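Biliverdin reductase (Synechocystis sp., PDB 5B3T) probably reduces biliverdin to bilirubin with NAD(P)H, as an enzyme of the Gfo/Idh/MocA family that binds the nucleotide in a Rossmann fold. Local coordinates at residues E131-L136 with G285-D290; L127-H132 with L304-E309; T172-Q177 with P214-A219; D203-F208 with L221-L226. All coordinates share one frame; numbering follows the deposited sequence.

Contact 2 lies along strand 128-131, an outermost strand of the parallel Rossmann sheet; contact 1 takes its last residue and the loop after it. They share Glu131 and His132, and His129 of contact 2 meets Asp290 of contact 1; no hydrogen bond joins the segments directly in either, and apolar side chains do most of the packing. Contacts 3 and 4 lie farther from the centre of the chain, in the C-terminal domain, and both use strand 217-228. There the chemistry changes: contact 4 is a regular antiparallel pairing with one solvent-facing side, whereas contact 3 combines a single backbone bridge with aromatic rings, and Phe208 of contact 4 packs against His175 and Phe217 of contact 3.

Contact 1 (E131-L136 with G285-D290); sequences EHIELL and GLFRQD. With PO4 (phosphate ion), chain E.
Ile133 packs over the face of Phe287 where the loop leaving strand 128-131, the last strand of the Rossmann sheet, meets helix 283-300 of the C-terminal domain. From CB outward, each part of the isoleucine has its own neighbour. CB sits 3.7 Å from Phe287 CZ. The CG2 branch, anti to the backbone N with CG1 at chi1 -60°, is laid over the ring in a CH-pi contact, 3.9 Å from the centroid and 23° off the normal. The same methyl also reaches Leu286 CB at 3.9 Å. The other branch ends at CD1, which lies 3.9 Å from Leu286 O and 4.2 Å from Asp290 CB. Phe287 also touches Ala24, a residue of the NADP-binding site, so its ring lies between the loop and helix 23-34. A serine in place of Phe287 would probably leave the Ile133 methyl without its aromatic face and open a gap beside Ala24. Glu131 CG, not its carboxylate, touches Asp290 OD1 at 3.5 Å; the two carboxylates, planes 85° apart, stay out of contact. Asp290 is salt-bridged to Arg28 and bonded to His129, which probably offsets the nearness of a second acid. Glu131 bends back at chi2, and its OE1 accepts from His132 N at 2.7 Å, met on the anti side of the carboxylate.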
# COMPACT_ATOMS: atom_id res chain seq x y z
N GLU A 131 -0.64 -4.80 5.07
CA GLU A 131 -1.92 -4.28 4.61
C GLU A 131 -1.67 -3.12 3.66
O GLU A 131 -0.56 -2.59 3.55
CB GLU A 131 -2.81 -3.83 5.78
CG GLU A 131 -4.00 -4.76 6.05
CD GLU A 131 -5.00 -4.84 4.89
OE1 GLU A 131 -4.87 -4.07 3.91
OE2 GLU A 131 -5.92 -5.67 4.97
N HIS A 132 -2.74 -2.72 2.96
CA HIS A 132 -2.69 -1.63 1.98
C HIS A 132 -3.92 -0.77 2.24
O HIS A 132 -4.97 -0.96 1.61
CB HIS A 132 -2.65 -2.17 0.56
CG HIS A 132 -2.23 -1.16 -0.46
ND1 HIS A 132 -2.31 -1.40 -1.82
CD2 HIS A 132 -1.72 0.09 -0.33
CE1 HIS A 132 -1.87 -0.34 -2.47
NE2 HIS A 132 -1.51 0.58 -1.59
N ILE A 133 -3.79 0.18 3.17
CA ILE A 133 -4.92 0.96 3.66
C ILE A 133 -4.78 2.43 3.32
O ILE A 133 -5.78 3.11 3.06
CB ILE A 133 -5.08 0.77 5.19
CG1 ILE A 133 -5.33 -0.70 5.52
CG2 ILE A 133 -6.22 1.63 5.73
CD1 ILE A 133 -5.27 -1.01 7.00
N GLU A 134 -3.55 2.95 3.29
CA GLU A 134 -3.35 4.39 3.09
C GLU A 134 -3.91 4.85 1.75
O GLU A 134 -4.52 5.92 1.66
CB GLU A 134 -1.86 4.72 3.19
CG GLU A 134 -1.55 6.21 3.19
CD GLU A 134 -1.44 6.79 1.79
OE1 GLU A 134 -1.09 6.03 0.86
OE2 GLU A 134 -1.71 8.00 1.63
N LEU A 135 -3.73 4.05 0.70
CA LEU A 135 -4.24 4.38 -0.63
C LEU A 135 -5.67 3.85 -0.75
O LEU A 135 -5.89 2.66 -0.95
CB LEU A 135 -3.35 3.80 -1.72
CG LEU A 135 -3.80 4.06 -3.16
CD1 LEU A 135 -3.78 5.55 -3.48
CD2 LEU A 135 -2.96 3.27 -4.15
N LEU A 136 -6.64 4.76 -0.61
CA LEU A 136 -8.05 4.47 -0.91
C LEU A 136 -8.59 3.31 -0.08
O LEU A 136 -9.45 2.56 -0.55
CB LEU A 136 -8.25 4.20 -2.40
CG LEU A 136 -7.97 5.38 -3.33
CD1 LEU A 136 -7.99 4.93 -4.78
CD2 LEU A 136 -8.99 6.48 -3.11
N GLY A 285 -10.15 4.56 10.92
CA GLY A 285 -10.83 3.43 11.54
C GLY A 285 -10.26 2.10 11.08
O GLY A 285 -10.12 1.17 11.87
N LEU A 286 -9.93 2.00 9.79
CA LEU A 286 -9.39 0.74 9.27
C LEU A 286 -7.98 0.48 9.79
O LEU A 286 -7.63 -0.67 10.08
CB LEU A 286 -9.40 0.76 7.74
CG LEU A 286 -10.78 0.75 7.08
CD1 LEU A 286 -10.67 1.14 5.61
CD2 LEU A 286 -11.43 -0.62 7.23
N PHE A 287 -7.16 1.53 9.92
CA PHE A 287 -5.84 1.36 10.51
C PHE A 287 -5.95 0.94 11.97
O PHE A 287 -5.17 0.10 12.44
CB PHE A 287 -5.03 2.65 10.40
CG PHE A 287 -4.15 2.72 9.19
CD1 PHE A 287 -3.09 1.85 9.04
CD2 PHE A 287 -4.38 3.67 8.20
CE1 PHE A 287 -2.27 1.90 7.92
CE2 PHE A 287 -3.57 3.73 7.08
CZ PHE A 287 -2.51 2.85 6.94
N ARG A 288 -6.91 1.50 12.71
CA ARG A 288 -7.05 1.16 14.12
C ARG A 288 -7.47 -0.29 14.29
O ARG A 288 -6.89 -1.02 15.12
CB ARG A 288 -8.06 2.09 14.79
CG ARG A 288 -8.28 1.75 16.26
CD ARG A 288 -9.15 2.76 16.97
NE ARG A 288 -9.31 2.43 18.38
CZ ARG A 288 -9.67 3.30 19.32
NH1 ARG A 288 -9.91 4.56 19.01
NH2 ARG A 288 -9.78 2.90 20.58
N GLN A 289 -8.47 -0.74 13.53
CA GLN A 289 -8.89 -2.13 13.62
C GLN A 289 -7.75 -3.08 13.28
O GLN A 289 -7.58 -4.12 13.93
CB GLN A 289 -10.09 -2.39 12.70
CG GLN A 289 -11.33 -1.58 13.05
CD GLN A 289 -11.64 -1.60 14.54
OE1 GLN A 289 -11.70 -0.56 15.19
NE2 GLN A 289 -11.84 -2.80 15.08
N ASP A 290 -6.96 -2.75 12.25
CA ASP A 290 -5.84 -3.61 11.89
C ASP A 290 -4.77 -3.61 12.97
O ASP A 290 -4.23 -4.66 13.31
CB ASP A 290 -5.25 -3.17 10.55
CG ASP A 290 -4.23 -4.16 10.02
OD1 ASP A 290 -4.64 -5.20 9.46
OD2 ASP A 290 -3.02 -3.90 10.18
P PO4 E . -10.46 5.91 22.65
O1 PO4 E . -11.84 6.26 23.14
O2 PO4 E . -9.43 6.57 23.55
O3 PO4 E . -10.28 6.41 21.24
O4 PO4 E . -10.27 4.42 22.69

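Contact 2 (L127-H132 with L304-E309); sequences LLHVEH and LYVDLE
Water bridges the two segments, donating to Asp307 O at 2.7 Å and, weakly, to Val130 O at 3.4 Å. Around this link the contact is apolar. Leu308 splits its methyls between two residues of the strand: CD1 rests 3.7 Å from Val130 CG2, and CD2 lies 3.7 Å from Leu128 CD2. The leucine side chain gets there with CG anti to its own N (chi1 -158°). Strand 128-131 is an outermost strand of the parallel Rossmann sheet, bonded through its backbone to strand 100-104, and the loop before helix 309-325 of the C-terminal domain packs against it. Farther back along the strand, Leu304 CD1 touches both Leu127 CD1 and His129 ND1, each at 3.7 Å. The imidazole presents its edge to Val306, with CE1 3.8 Å from Val306 CB in the ring plane, while NE2 hydrogen-bonds Asp290 on helix 283-300. Replacing His129 by an alanine would probably leave Asp290 without this partner and take away the ring edge that Val306 packs against and the ND1 side that Leu304 CD1 touches. Val306 CG2 lies 3.4 Å from Glu131 OE2.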
# COMPACT_ATOMS: atom_id res chain seq x y z
N LEU A 127 5.93 -12.50 13.29
CA LEU A 127 4.85 -11.99 12.46
C LEU A 127 5.41 -11.25 11.25
O LEU A 127 6.35 -10.45 11.36
CB LEU A 127 3.95 -11.05 13.27
CG LEU A 127 2.83 -10.33 12.53
CD1 LEU A 127 1.80 -11.32 12.00
CD2 LEU A 127 2.17 -9.28 13.43
N LEU A 128 4.83 -11.52 10.08
CA LEU A 128 5.03 -10.71 8.88
C LEU A 128 3.64 -10.38 8.35
O LEU A 128 2.98 -11.23 7.76
CB LEU A 128 5.86 -11.44 7.83
CG LEU A 128 6.03 -10.69 6.50
CD1 LEU A 128 6.79 -9.39 6.71
CD2 LEU A 128 6.73 -11.56 5.47
N HIS A 129 3.21 -9.14 8.57
CA HIS A 129 1.85 -8.71 8.28
C HIS A 129 1.90 -7.49 7.37
O HIS A 129 2.62 -6.53 7.65
CB HIS A 129 1.11 -8.38 9.58
CG HIS A 129 -0.27 -7.84 9.37
ND1 HIS A 129 -1.28 -8.57 8.80
CD2 HIS A 129 -0.81 -6.64 9.68
CE1 HIS A 129 -2.38 -7.84 8.75
NE2 HIS A 129 -2.12 -6.66 9.29
N VAL A 130 1.14 -7.54 6.28
CA VAL A 130 1.10 -6.47 5.29
C VAL A 130 -0.35 -6.10 5.03
O VAL A 130 -1.19 -6.97 4.79
CB VAL A 130 1.79 -6.87 3.97
CG1 VAL A 130 1.75 -5.72 2.97
CG2 VAL A 130 3.22 -7.31 4.23
N GLU A 131 -0.64 -4.80 5.07
CA GLU A 131 -1.92 -4.28 4.61
C GLU A 131 -1.67 -3.12 3.66
O GLU A 131 -0.56 -2.59 3.55
CB GLU A 131 -2.81 -3.83 5.78
CG GLU A 131 -4.00 -4.76 6.05
CD GLU A 131 -5.00 -4.84 4.89
OE1 GLU A 131 -4.87 -4.07 3.91
OE2 GLU A 131 -5.92 -5.67 4.97
N HIS A 132 -2.74 -2.72 2.96
CA HIS A 132 -2.69 -1.63 1.98
C HIS A 132 -3.92 -0.77 2.24
O HIS A 132 -4.97 -0.96 1.61
CB HIS A 132 -2.65 -2.17 0.56
CG HIS A 132 -2.23 -1.16 -0.46
ND1 HIS A 132 -2.31 -1.40 -1.82
CD2 HIS A 132 -1.72 0.09 -0.33
CE1 HIS A 132 -1.87 -0.34 -2.47
NE2 HIS A 132 -1.51 0.58 -1.59
N LEU A 304 -4.75 -13.58 12.76
CA LEU A 304 -5.23 -12.47 11.95
C LEU A 304 -6.12 -12.97 10.82
O LEU A 304 -5.90 -14.05 10.27
CB LEU A 304 -4.05 -11.68 11.38
CG LEU A 304 -3.12 -11.01 12.39
CD1 LEU A 304 -1.79 -10.69 11.74
CD2 LEU A 304 -3.76 -9.75 12.96
N TYR A 305 -7.13 -12.18 10.47
CA TYR A 305 -7.98 -12.51 9.33
C TYR A 305 -7.22 -12.31 8.02
O TYR A 305 -7.38 -13.10 7.08
CB TYR A 305 -9.25 -11.67 9.36
CG TYR A 305 -10.13 -11.83 8.14
CD1 TYR A 305 -10.97 -12.93 8.00
CD2 TYR A 305 -10.12 -10.88 7.12
CE1 TYR A 305 -11.78 -13.08 6.89
CE2 TYR A 305 -10.92 -11.02 6.01
CZ TYR A 305 -11.75 -12.12 5.89
OH TYR A 305 -12.54 -12.27 4.78
N VAL A 306 -6.41 -11.26 7.94
CA VAL A 306 -5.57 -11.05 6.76
C VAL A 306 -4.42 -12.05 6.77
O VAL A 306 -3.79 -12.29 7.80
CB VAL A 306 -5.04 -9.60 6.74
CG1 VAL A 306 -4.06 -9.41 5.60
CG2 VAL A 306 -6.19 -8.61 6.64
N ASP A 307 -4.16 -12.65 5.61
CA ASP A 307 -2.96 -13.44 5.42
C ASP A 307 -2.12 -12.81 4.31
O ASP A 307 -2.60 -11.98 3.54
CB ASP A 307 -3.30 -14.91 5.09
CG ASP A 307 -3.60 -15.14 3.63
OD1 ASP A 307 -4.32 -14.33 3.01
OD2 ASP A 307 -3.11 -16.15 3.08
N LEU A 308 -0.86 -13.23 4.25
CA LEU A 308 0.10 -12.61 3.33
C LEU A 308 -0.24 -12.86 1.87
O LEU A 308 0.31 -12.18 1.00
CB LEU A 308 1.51 -13.14 3.63
CG LEU A 308 2.68 -12.28 3.18
CD1 LEU A 308 2.67 -10.94 3.89
CD2 LEU A 308 3.99 -13.01 3.42
N GLU A 309 -1.14 -13.80 1.58
CA GLU A 309 -1.36 -14.22 0.19
C GLU A 309 -1.88 -13.08 -0.67
O GLU A 309 -1.55 -13.01 -1.86
CB GLU A 309 -2.33 -15.40 0.15
CG GLU A 309 -2.52 -15.98 -1.23
CD GLU A 309 -1.21 -16.18 -1.97
OE1 GLU A 309 -0.29 -16.79 -1.39
OE2 GLU A 309 -1.09 -15.70 -3.11
O HOH W 1 -1.76 -9.54 2.61

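Contact 3 (T172-Q177 with P214-A219); sequences TYHHQQ and PEYFRA
A single beta bridge between His174 and Tyr216 joins the turn before helix 175-178 to the start of strand 217-228 in the C-terminal domain. Two backbone bonds frame it: Phe217 N to Tyr173 O at 2.9 Å, nearly in line with the carbonyl, and His175 N to Glu215 O at 3.0 Å. His174 is the N-cap of the helix, and its ND1 accepts from Gln177 N at 3.1 Å, the donor lying in the plane of the imidazole. The opposite nitrogen, NE2, makes a weak bond to Glu215 OE1. With CG anti to the backbone N (chi1 -176°), the imidazole points an edge at the phenol of Tyr216: CD2 stands over the ring face, in a T-shaped pair with planes at 77°. Tyr173, His175 and Phe217 form an aromatic cluster. Phe217 turns its edge to the face of His175, CD2 lying 3.9 Å above the centre of that ring, and Tyr173 CA meets a face of Phe217 in a CH-pi contact. Phe208 joins from strand 199-210, while His175 NE2 bonds Asp210. Thr172 adjoins Arg170 and Trp171 of the NADP-binding site. With ND1 accepting and NE2 donating, His174 is used as a neutral tautomer would be, and the nearby Glu215 carboxylate would probably favour a proton on NE2.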
# COMPACT_ATOMS: atom_id res chain seq x y z
N THR A 172 9.88 10.21 -4.34
CA THR A 172 8.68 9.85 -5.08
C THR A 172 8.79 10.10 -6.57
O THR A 172 7.97 9.58 -7.34
CB THR A 172 7.47 10.60 -4.51
OG1 THR A 172 7.78 12.00 -4.41
CG2 THR A 172 7.10 10.06 -3.13
N TYR A 173 9.77 10.90 -7.02
CA TYR A 173 10.04 11.11 -8.43
C TYR A 173 11.41 10.57 -8.83
O TYR A 173 11.94 10.93 -9.88
CB TYR A 173 9.92 12.59 -8.79
CG TYR A 173 8.49 13.06 -8.96
CD1 TYR A 173 7.65 13.20 -7.86
CD2 TYR A 173 7.98 13.36 -10.22
CE1 TYR A 173 6.35 13.63 -8.01
CE2 TYR A 173 6.67 13.79 -10.38
CZ TYR A 173 5.86 13.92 -9.27
OH TYR A 173 4.56 14.35 -9.42
N HIS A 174 11.98 9.70 -7.99
CA HIS A 174 13.29 9.11 -8.21
C HIS A 174 13.08 7.70 -8.75
O HIS A 174 12.40 6.89 -8.12
CB HIS A 174 14.08 9.10 -6.90
CG HIS A 174 15.48 8.60 -7.02
ND1 HIS A 174 15.82 7.27 -6.85
CD2 HIS A 174 16.65 9.25 -7.27
CE1 HIS A 174 17.12 7.13 -7.00
NE2 HIS A 174 17.65 8.31 -7.25
N HIS A 175 13.67 7.41 -9.92
CA HIS A 175 13.41 6.15 -10.61
C HIS A 175 13.59 4.94 -9.69
O HIS A 175 12.70 4.09 -9.59
CB HIS A 175 14.34 6.02 -11.82
CG HIS A 175 13.87 6.76 -13.04
ND1 HIS A 175 12.81 6.32 -13.81
CD2 HIS A 175 14.32 7.89 -13.63
CE1 HIS A 175 12.63 7.16 -14.82
NE2 HIS A 175 13.53 8.12 -14.73
N GLN A 176 14.73 4.86 -9.01
CA GLN A 176 15.04 3.66 -8.23
C GLN A 176 14.29 3.63 -6.91
O GLN A 176 13.78 2.57 -6.51
CB GLN A 176 16.55 3.57 -8.00
CG GLN A 176 17.34 3.23 -9.25
CD GLN A 176 18.83 3.16 -9.00
OE1 GLN A 176 19.27 3.13 -7.85
NE2 GLN A 176 19.62 3.13 -10.07
N GLN A 177 14.19 4.76 -6.21
CA GLN A 177 13.54 4.78 -4.91
C GLN A 177 12.03 4.58 -5.04
O GLN A 177 11.42 3.87 -4.23
CB GLN A 177 13.84 6.08 -4.17
CG GLN A 177 15.27 6.19 -3.66
CD GLN A 177 15.54 7.50 -2.96
OE1 GLN A 177 15.63 8.55 -3.60
NE2 GLN A 177 15.68 7.46 -1.64
N PRO A 214 19.04 12.46 -14.92
CA PRO A 214 18.16 11.36 -15.35
C PRO A 214 17.84 10.35 -14.25
O PRO A 214 17.10 9.40 -14.52
CB PRO A 214 18.95 10.71 -16.49
CG PRO A 214 20.38 10.98 -16.14
CD PRO A 214 20.39 12.34 -15.50
N GLU A 215 18.37 10.51 -13.04
CA GLU A 215 17.94 9.68 -11.93
C GLU A 215 16.55 10.06 -11.43
O GLU A 215 15.93 9.28 -10.70
CB GLU A 215 18.93 9.77 -10.77
CG GLU A 215 20.30 9.19 -11.07
CD GLU A 215 21.12 9.00 -9.82
OE1 GLU A 215 20.57 8.51 -8.81
OE2 GLU A 215 22.32 9.35 -9.84
N TYR A 216 16.07 11.24 -11.79
CA TYR A 216 14.73 11.70 -11.47
C TYR A 216 13.93 11.82 -12.76
O TYR A 216 14.48 12.12 -13.82
CB TYR A 216 14.76 13.05 -10.75
CG TYR A 216 15.40 13.00 -9.38
CD1 TYR A 216 16.78 13.15 -9.23
CD2 TYR A 216 14.64 12.80 -8.24
CE1 TYR A 216 17.37 13.11 -7.98
CE2 TYR A 216 15.22 12.75 -6.99
CZ TYR A 216 16.59 12.91 -6.87
OH TYR A 216 17.17 12.86 -5.62
N PHE A 217 12.63 11.58 -12.66
CA PHE A 217 11.72 11.91 -13.74
C PHE A 217 10.87 13.10 -13.33
O PHE A 217 10.59 13.31 -12.14
CB PHE A 217 10.83 10.72 -14.15
CG PHE A 217 9.98 10.16 -13.04
CD1 PHE A 217 8.69 10.62 -12.83
CD2 PHE A 217 10.46 9.14 -12.23
CE1 PHE A 217 7.90 10.09 -11.82
CE2 PHE A 217 9.67 8.61 -11.21
CZ PHE A 217 8.39 9.08 -11.01
N ARG A 218 10.48 13.90 -14.31
CA ARG A 218 9.58 15.02 -14.07
C ARG A 218 8.13 14.68 -14.37
O ARG A 218 7.24 15.44 -13.98
CB ARG A 218 10.01 16.24 -14.89
CG ARG A 218 9.93 16.06 -16.39
CD ARG A 218 10.42 17.31 -17.11
NE ARG A 218 10.01 17.33 -18.51
CZ ARG A 218 8.92 17.95 -18.95
NH1 ARG A 218 8.15 18.60 -18.09
NH2 ARG A 218 8.61 17.92 -20.24
N ALA A 219 7.88 13.56 -15.05
CA ALA A 219 6.54 13.07 -15.27
C ALA A 219 6.62 11.60 -15.64
O ALA A 219 7.63 11.14 -16.18
CB ALA A 219 5.81 13.86 -16.37
O HOH W 2 17.11 6.68 -10.10
O HOH W 3 15.41 11.88 -3.76

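Contact 4 (D203-F208 with L221-L226); sequences DAQCRF and LATAYL
Backbone bonds carry most of the pairing between Asp203-Phe208 and Leu221-Leu226, antiparallel neighbours of a beta hairpin at the edge of the mixed sheet. Three hydrogen-bonded pairs, Asp203 with Tyr225, Gln205 with Thr223 and Arg207 with Leu221, each exchange two N-H...O bonds. The shortest is Tyr225 N to Asp203 O, 2.7 Å and almost straight at 177°. Between them stand the non-hydrogen-bonded pairs Ala204 with Ala224 and Cys206 with Ala222, where CA-H...O contacts add to the backbone bonds, the tightest from Ala204 CA to Thr223 O at 3.1 Å.

Apolar packing belongs to the side bearing Ala204, Cys206, Ala222 and Ala224. Cys206 SG, anti to the backbone N at chi1 -161°, rests 3.9 Å from Ala222 CB, and the CB atoms of Ala204 and Ala224 are 4.2 Å apart. Helix 309-325 lies against this side, with Ala324 and Cys325 touching Ala204.

Polar side chains meet on the other side. Thr223 OG1 donates to Gln205 OE1 at 3.0 Å, approaching in the carbonyl plane. The glutamine bends at chi2 to bring its amide across to the threonine. The same OE1 also comes to the ring edge of Tyr225, 3.6 Å from CE2, the amide and ring planes 36° apart. The small residues on one side are consistent with the close approach of helix 309-325, while the opposite side, which carries exposed Asp203, Gln205 and Arg207, adds a side-chain bond between the strands.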
# COMPACT_ATOMS: atom_id res chain seq x y z
N ASP A 203 -1.42 -6.26 -20.79
CA ASP A 203 -0.65 -5.37 -21.66
C ASP A 203 -0.37 -4.11 -20.86
O ASP A 203 -1.29 -3.56 -20.24
CB ASP A 203 -1.40 -5.02 -22.96
CG ASP A 203 -1.91 -6.25 -23.68
OD1 ASP A 203 -1.09 -7.03 -24.18
OD2 ASP A 203 -3.15 -6.42 -23.75
N ALA A 204 0.88 -3.66 -20.86
CA ALA A 204 1.25 -2.51 -20.05
C ALA A 204 2.30 -1.69 -20.78
O ALA A 204 3.16 -2.24 -21.48
CB ALA A 204 1.78 -2.94 -18.67
N GLN A 205 2.22 -0.37 -20.63
CA GLN A 205 3.19 0.57 -21.16
C GLN A 205 3.57 1.56 -20.08
O GLN A 205 2.75 1.92 -19.22
CB GLN A 205 2.67 1.32 -22.40
CG GLN A 205 2.27 0.42 -23.57
CD GLN A 205 0.90 -0.21 -23.39
OE1 GLN A 205 0.04 0.34 -22.70
NE2 GLN A 205 0.69 -1.37 -23.99
N CYS A 206 4.82 2.02 -20.12
CA CYS A 206 5.33 2.97 -19.14
C CYS A 206 6.18 4.01 -19.86
O CYS A 206 7.16 3.66 -20.52
CB CYS A 206 6.14 2.26 -18.05
SG CYS A 206 6.36 3.20 -16.53
N ARG A 207 5.80 5.28 -19.72
CA ARG A 207 6.51 6.38 -20.35
C ARG A 207 6.99 7.35 -19.28
O ARG A 207 6.24 7.70 -18.36
CB ARG A 207 5.61 7.12 -21.36
CG ARG A 207 6.25 8.36 -21.95
CD ARG A 207 5.40 9.00 -23.03
NE ARG A 207 6.07 10.15 -23.62
CZ ARG A 207 5.59 10.88 -24.62
NH1 ARG A 207 4.42 10.58 -25.16
NH2 ARG A 207 6.29 11.91 -25.08
N PHE A 208 8.25 7.78 -19.39
CA PHE A 208 8.84 8.73 -18.46
C PHE A 208 9.28 9.99 -19.19
O PHE A 208 9.69 9.94 -20.36
CB PHE A 208 10.04 8.13 -17.72
CG PHE A 208 9.68 7.06 -16.74
CD1 PHE A 208 9.28 7.39 -15.45
CD2 PHE A 208 9.76 5.72 -17.08
CE1 PHE A 208 8.95 6.41 -14.53
CE2 PHE A 208 9.44 4.73 -16.17
CZ PHE A 208 9.03 5.07 -14.89
N LEU A 221 3.78 8.34 -17.09
CA LEU A 221 2.46 7.84 -17.45
C LEU A 221 2.58 6.34 -17.64
O LEU A 221 3.27 5.88 -18.55
CB LEU A 221 1.92 8.50 -18.72
CG LEU A 221 0.61 7.91 -19.24
CD1 LEU A 221 -0.49 8.01 -18.18
CD2 LEU A 221 0.18 8.58 -20.53
N ALA A 222 1.92 5.58 -16.77
CA ALA A 222 1.96 4.12 -16.82
C ALA A 222 0.54 3.60 -16.97
O ALA A 222 -0.35 3.99 -16.21
CB ALA A 222 2.63 3.55 -15.57
N THR A 223 0.34 2.72 -17.94
CA THR A 223 -0.97 2.19 -18.27
C THR A 223 -0.89 0.67 -18.30
O THR A 223 0.03 0.11 -18.91
CB THR A 223 -1.46 2.72 -19.62
OG1 THR A 223 -0.48 2.43 -20.63
CG2 THR A 223 -1.68 4.22 -19.56
N ALA A 224 -1.85 0.01 -17.66
CA ALA A 224 -1.94 -1.44 -17.66
C ALA A 224 -3.36 -1.84 -18.01
O ALA A 224 -4.32 -1.34 -17.41
CB ALA A 224 -1.53 -2.04 -16.31
N TYR A 225 -3.50 -2.73 -18.99
CA TYR A 225 -4.80 -3.22 -19.43
C TYR A 225 -4.87 -4.71 -19.14
O TYR A 225 -4.09 -5.49 -19.69
CB TYR A 225 -5.02 -2.91 -20.92
CG TYR A 225 -4.85 -1.44 -21.22
CD1 TYR A 225 -5.78 -0.51 -20.78
CD2 TYR A 225 -3.74 -0.98 -21.91
CE1 TYR A 225 -5.62 0.84 -21.04
CE2 TYR A 225 -3.57 0.37 -22.18
CZ TYR A 225 -4.52 1.27 -21.74
OH TYR A 225 -4.36 2.62 -22.00
N LEU A 226 -5.79 -5.09 -18.26
CA LEU A 226 -5.81 -6.42 -17.66
C LEU A 226 -7.05 -7.18 -18.09
O LEU A 226 -8.14 -6.61 -18.20
CB LEU A 226 -5.78 -6.34 -16.13
CG LEU A 226 -4.71 -5.48 -15.46
CD1 LEU A 226 -4.91 -5.48 -13.96
CD2 LEU A 226 -3.32 -5.98 -15.81